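Local structure of periplasmic branched-chain amino acid-binding protein (Burkholderia mallei, 3I09) at residues A[119-131]-A[360-372]. The protein probably binds branched-chain amino acids or related small carboxylates in the periplasm and hands them to an ABC transporter. Sequence-based numbering, arbitrary orientation. Where two conformers were deposited one is given.
Sequences HYAYDTMALAKGT and EQAFTTKQETRCA. With AAE (acetoacetic acid), chain C.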
loop_
_atom_site.group_PDB
_atom_site.type_symbol
_atom_site.label_atom_id
_atom_site.label_comp_id
_atom_site.label_asym_id
_atom_site.label_seq_id
_atom_site.Cartn_x
_atom_site.Cartn_y
_atom_site.Cartn_z
ATOM N N HIS A 119 -6.022 0.495 8.403
ATOM C CA HIS A 119 -4.935 0.469 7.427
ATOM C C HIS A 119 -4.858 -0.964 6.922
ATOM O O HIS A 119 -4.446 -1.877 7.629
ATOM C CB HIS A 119 -3.620 0.979 8.038
ATOM C CG HIS A 119 -2.637 1.503 7.011
ATOM N ND1 HIS A 119 -1.357 1.885 7.345
ATOM C CD2 HIS A 119 -2.776 1.782 5.693
ATOM C CE1 HIS A 119 -0.726 2.305 6.263
ATOM N NE2 HIS A 119 -1.562 2.260 5.243
ATOM N N TYR A 120 -5.322 -1.158 5.688
ATOM C CA TYR A 120 -5.788 -2.462 5.273
ATOM C C TYR A 120 -4.762 -3.391 4.620
ATOM O O TYR A 120 -4.813 -4.611 4.862
ATOM C CB TYR A 120 -7.003 -2.343 4.355
ATOM C CG TYR A 120 -7.842 -3.610 4.233
ATOM C CD1 TYR A 120 -8.878 -3.869 5.130
ATOM C CD2 TYR A 120 -7.667 -4.495 3.148
ATOM C CE1 TYR A 120 -9.691 -4.996 4.987
ATOM C CE2 TYR A 120 -8.465 -5.647 3.013
ATOM C CZ TYR A 120 -9.494 -5.872 3.926
ATOM O OH TYR A 120 -10.295 -6.988 3.838
ATOM N N ALA A 121 -3.896 -2.849 3.765
ATOM C CA ALA A 121 -3.089 -3.686 2.849
ATOM C C ALA A 121 -1.630 -3.902 3.215
ATOM O O ALA A 121 -1.118 -5.030 3.133
ATOM C CB ALA A 121 -3.198 -3.168 1.420
ATOM N N TYR A 122 -0.947 -2.833 3.574
ATOM C CA TYR A 122 0.490 -2.860 3.877
ATOM C C TYR A 122 0.830 -1.570 4.617
ATOM O O TYR A 122 0.042 -0.651 4.624
ATOM C CB TYR A 122 1.361 -2.959 2.628
ATOM C CG TYR A 122 1.429 -1.699 1.837
ATOM C CD1 TYR A 122 0.315 -1.233 1.143
ATOM C CD2 TYR A 122 2.547 -0.872 1.898
ATOM C CE1 TYR A 122 0.353 -0.004 0.442
ATOM C CE2 TYR A 122 2.608 0.332 1.168
ATOM C CZ TYR A 122 1.512 0.772 0.477
ATOM O OH TYR A 122 1.576 1.974 -0.209
ATOM N N ASP A 123 1.996 -1.513 5.237
ATOM C CA ASP A 123 2.536 -0.220 5.677
ATOM C C ASP A 123 4.041 -0.230 5.617
ATOM O O ASP A 123 4.677 -1.243 5.293
ATOM C CB ASP A 123 2.005 0.253 7.061
ATOM C CG ASP A 123 2.460 -0.601 8.233
ATOM O OD1 ASP A 123 3.569 -1.156 8.198
ATOM O OD2 ASP A 123 1.660 -0.686 9.208
ATOM N N THR A 124 4.623 0.920 5.891
ATOM C CA THR A 124 6.082 1.060 5.792
ATOM C C THR A 124 6.872 0.279 6.827
ATOM O O THR A 124 8.030 -0.076 6.577
ATOM C CB THR A 124 6.474 2.538 5.867
ATOM O OG1 THR A 124 5.891 3.130 7.030
ATOM C CG2 THR A 124 5.976 3.261 4.634
HETATM N N MSE A 125 6.284 -0.021 7.984
HETATM C CA MSE A 125 6.954 -0.916 8.941
HETATM C C MSE A 125 7.077 -2.344 8.360
HETATM O O MSE A 125 8.124 -2.949 8.455
HETATM C CB MSE A 125 6.197 -0.910 10.273
HETATM C CG MSE A 125 6.716 -1.836 11.281
HETATM SE SE MSE A 125 8.497 -1.192 11.863
HETATM C CE MSE A 125 7.874 0.203 13.036
ATOM N N ALA A 126 6.013 -2.883 7.763
ATOM C CA ALA A 126 6.076 -4.202 7.149
ATOM C C ALA A 126 7.075 -4.238 6.001
ATOM O O ALA A 126 7.795 -5.231 5.873
ATOM C CB ALA A 126 4.692 -4.669 6.649
ATOM N N LEU A 127 7.124 -3.182 5.179
ATOM C CA LEU A 127 8.128 -3.093 4.095
ATOM C C LEU A 127 9.545 -3.182 4.621
ATOM O O LEU A 127 10.372 -3.959 4.119
ATOM C CB LEU A 127 7.945 -1.836 3.232
ATOM C CG LEU A 127 6.599 -1.689 2.508
ATOM C CD1 LEU A 127 6.479 -0.351 1.796
ATOM C CD2 LEU A 127 6.317 -2.893 1.539
ATOM N N ALA A 128 9.811 -2.382 5.654
ATOM C CA ALA A 128 11.117 -2.320 6.285
ATOM C C ALA A 128 11.515 -3.649 6.912
ATOM O O ALA A 128 12.629 -4.139 6.716
ATOM C CB ALA A 128 11.103 -1.221 7.343
ATOM N N LYS A 129 10.610 -4.218 7.692
ATOM C CA LYS A 129 10.855 -5.479 8.346
ATOM C C LYS A 129 11.022 -6.619 7.352
ATOM O O LYS A 129 11.802 -7.530 7.603
ATOM C CB LYS A 129 9.745 -5.789 9.348
ATOM C CG LYS A 129 9.825 -4.861 10.603
ATOM C CD LYS A 129 8.592 -5.012 11.530
ATOM C CE LYS A 129 8.640 -6.275 12.433
ATOM N NZ LYS A 129 7.532 -6.260 13.511
ATOM N N GLY A 130 10.334 -6.577 6.224
ATOM C CA GLY A 130 10.524 -7.604 5.228
ATOM C C GLY A 130 11.827 -7.480 4.455
ATOM O O GLY A 130 12.807 -8.246 4.648
ATOM N N THR A 131 11.836 -6.497 3.586
ATOM C CA THR A 131 12.913 -6.266 2.631
ATOM C C THR A 131 14.185 -5.772 3.306
ATOM O O THR A 131 15.287 -6.263 3.015
ATOM C CB THR A 131 12.449 -5.270 1.575
ATOM O OG1 THR A 131 11.292 -5.837 0.923
ATOM C CG2 THR A 131 13.549 -5.011 0.542
ATOM N N GLU A 360 1.451 -11.351 12.653
ATOM C CA GLU A 360 1.828 -10.861 13.987
ATOM C C GLU A 360 3.282 -10.351 14.045
ATOM O O GLU A 360 3.620 -9.489 14.890
ATOM C CB GLU A 360 1.628 -11.962 15.036
ATOM C CG GLU A 360 0.216 -12.592 15.097
ATOM C CD GLU A 360 -0.879 -11.614 15.527
ATOM O OE1 GLU A 360 -0.543 -10.501 16.005
ATOM O OE2 GLU A 360 -2.080 -11.975 15.363
ATOM N N GLN A 361 4.134 -10.837 13.140
ATOM C CA GLN A 361 5.513 -10.403 13.089
ATOM C C GLN A 361 5.797 -9.301 12.091
ATOM O O GLN A 361 6.836 -8.667 12.184
ATOM C CB GLN A 361 6.420 -11.617 12.803
ATOM C CG GLN A 361 6.177 -12.731 13.818
ATOM C CD GLN A 361 6.846 -14.033 13.456
ATOM O OE1 GLN A 361 7.823 -14.069 12.697
ATOM N NE2 GLN A 361 6.330 -15.127 14.019
ATOM N N ALA A 362 4.871 -9.026 11.173
ATOM C CA ALA A 362 5.145 -8.130 10.055
ATOM C C ALA A 362 4.994 -6.645 10.386
ATOM O O ALA A 362 5.657 -5.779 9.795
ATOM C CB ALA A 362 4.216 -8.499 8.897
ATOM N N PHE A 363 4.122 -6.346 11.343
ATOM C CA PHE A 363 3.732 -4.976 11.635
ATOM C C PHE A 363 4.289 -4.474 12.977
ATOM O O PHE A 363 4.949 -5.218 13.721
ATOM C CB PHE A 363 2.194 -4.889 11.593
ATOM C CG PHE A 363 1.620 -5.157 10.218
ATOM C CD1 PHE A 363 1.572 -4.157 9.288
ATOM C CD2 PHE A 363 1.174 -6.432 9.860
ATOM C CE1 PHE A 363 1.088 -4.385 7.998
ATOM C CE2 PHE A 363 0.686 -6.679 8.579
ATOM C CZ PHE A 363 0.617 -5.678 7.658
ATOM N N THR A 364 3.996 -3.214 13.290
ATOM C CA THR A 364 4.484 -2.576 14.521
ATOM C C THR A 364 4.086 -3.408 15.742
ATOM O O THR A 364 2.934 -3.822 15.855
ATOM C CB THR A 364 3.884 -1.150 14.659
ATOM O OG1 THR A 364 4.269 -0.350 13.529
ATOM C CG2 THR A 364 4.355 -0.482 15.932
ATOM N N THR A 365 5.043 -3.658 16.646
ATOM C CA THR A 365 4.765 -4.404 17.859
ATOM C C THR A 365 4.158 -3.514 18.933
ATOM O O THR A 365 4.329 -2.282 18.926
ATOM C CB THR A 365 6.058 -5.059 18.446
ATOM O OG1 THR A 365 6.952 -4.035 18.923
ATOM C CG2 THR A 365 6.764 -5.923 17.413
ATOM N N LYS A 366 3.455 -4.140 19.868
ATOM C CA LYS A 366 2.895 -3.401 20.983
ATOM C C LYS A 366 3.931 -2.580 21.719
ATOM O O LYS A 366 3.641 -1.486 22.125
ATOM C CB LYS A 366 2.214 -4.337 21.986
ATOM C CG LYS A 366 1.340 -3.620 22.979
ATOM C CD LYS A 366 0.480 -4.616 23.779
ATOM C CE LYS A 366 -0.302 -3.932 24.874
ATOM N NZ LYS A 366 -0.540 -4.826 26.045
ATOM N N GLN A 367 5.127 -3.123 21.912
ATOM C CA GLN A 367 6.157 -2.451 22.670
ATOM C C GLN A 367 6.721 -1.228 21.945
ATOM O O GLN A 367 7.194 -0.305 22.605
ATOM C CB GLN A 367 7.298 -3.420 23.031
ATOM C CG GLN A 367 6.862 -4.515 24.015
ATOM C CD GLN A 367 5.938 -5.600 23.383
ATOM O OE1 GLN A 367 5.914 -5.804 22.143
ATOM N NE2 GLN A 367 5.169 -6.301 24.248
ATOM N N GLU A 368 6.642 -1.209 20.614
ATOM C CA GLU A 368 7.255 -0.150 19.827
ATOM C C GLU A 368 6.231 0.841 19.263
ATOM O O GLU A 368 6.603 1.798 18.588
ATOM C CB GLU A 368 8.083 -0.757 18.679
ATOM C CG GLU A 368 9.141 -1.843 19.128
ATOM C CD GLU A 368 10.309 -1.293 19.963
ATOM O OE1 GLU A 368 10.848 -0.216 19.618
ATOM O OE2 GLU A 368 10.711 -1.947 20.964
ATOM N N THR A 369 4.955 0.621 19.529
ATOM C CA THR A 369 3.914 1.479 18.981
ATOM C C THR A 369 4.035 2.938 19.407
ATOM O O THR A 369 4.418 3.229 20.544
ATOM C CB THR A 369 2.518 1.008 19.395
ATOM O OG1 THR A 369 1.532 1.694 18.623
ATOM C CG2 THR A 369 2.279 1.215 20.928
ATOM N N ARG A 370 3.677 3.838 18.507
ATOM C CA ARG A 370 3.510 5.263 18.849
ATOM C C ARG A 370 2.024 5.643 18.837
ATOM O O ARG A 370 1.653 6.837 18.858
ATOM C CB ARG A 370 4.357 6.147 17.915
ATOM C CG ARG A 370 5.864 5.724 17.846
ATOM C CD ARG A 370 6.232 4.806 16.681
ATOM N NE ARG A 370 5.938 5.453 15.418
ATOM C CZ ARG A 370 5.907 4.860 14.226
ATOM N NH1 ARG A 370 6.187 3.560 14.074
ATOM N NH2 ARG A 370 5.605 5.587 13.166
ATOM N N CYS A 371 1.159 4.622 18.841
ATOM C CA CYS A 371 -0.294 4.833 18.884
ATOM C C CYS A 371 -0.746 5.043 20.328
ATOM O O CYS A 371 -0.721 4.125 21.140
ATOM C CB CYS A 371 -1.038 3.639 18.292
ATOM S SG CYS A 371 -2.829 3.739 18.457
ATOM N N ALA A 372 -1.164 6.274 20.633
ATOM C CA ALA A 372 -1.587 6.632 21.986
ATOM C C ALA A 372 -2.854 5.864 22.453
ATOM O O ALA A 372 -3.145 5.808 23.662
ATOM C CB ALA A 372 -1.795 8.158 22.076
HETATM O O1 AAE C . 2.020 5.894 0.648
HETATM C C2 AAE C . 2.423 6.292 -0.460
HETATM O O3 AAE C . 2.517 7.507 -0.742
HETATM C C4 AAE C . 2.871 5.257 -1.477
HETATM C C5 AAE C . 1.745 4.863 -2.391
HETATM O O8 AAE C . 0.558 5.181 -2.141
HETATM C C9 AAE C . 2.124 3.936 -3.508
HETATM O O HOH W 1 2.530 -1.311 11.685
HETATM O O HOH W 2 7.120 -7.314 7.681
#
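Helix 124-137 packs its first turns against the C-terminal tail where the tail leaves helix 359-362, a mixed polar and apolar contact where the chain passes from the six-stranded to the four-stranded sheet. Lys129 reaches over the end of the short helix: NZ donates to Phe363 O at 2.8 Å, lying 45° above the carbonyl plane, and makes a second, weak bond to Gln361 O. The single bend of its chain, at chi3 (79°), turns the ammonium group onto these two carbonyls. Between them along the chain, Ala362 O faces the helix backbone, 3.1 Å from Ala126 CA in a CA-H...O contact, and a water bridges it to Ala126 O. The small side chain of Ala126 fits this close approach, and its CB also sits over one face of the Phe363 ring, 4.3 Å from its centroid. Asp123 comes to the edge of that ring, OD2 3.5 Å from CD1, its carboxylate nearly perpendicular to the ring plane. Its OD1 caps the helix by accepting from Ala126 N, while OD2 accepts a hydrogen bond from a second water, which in turn accepts from Thr364 N. Selenomethionine Met125, bent at chi2 and chi3, curls round Thr364 OG1 and brings CE to the edge of the Arg370 guanidinium, which is held by salt bridges to Glu111 and Asp106. Beyond Arg370, Cys371 is tied to Cys113 by a disulfide. Tyr122 lines the acetoacetic acid pocket, and residues 120-123 link edge strand 117-119 to helix 124-137 and on to strand 142-148, consistent with one of the interdomain crossovers of a type I periplasmic binding protein.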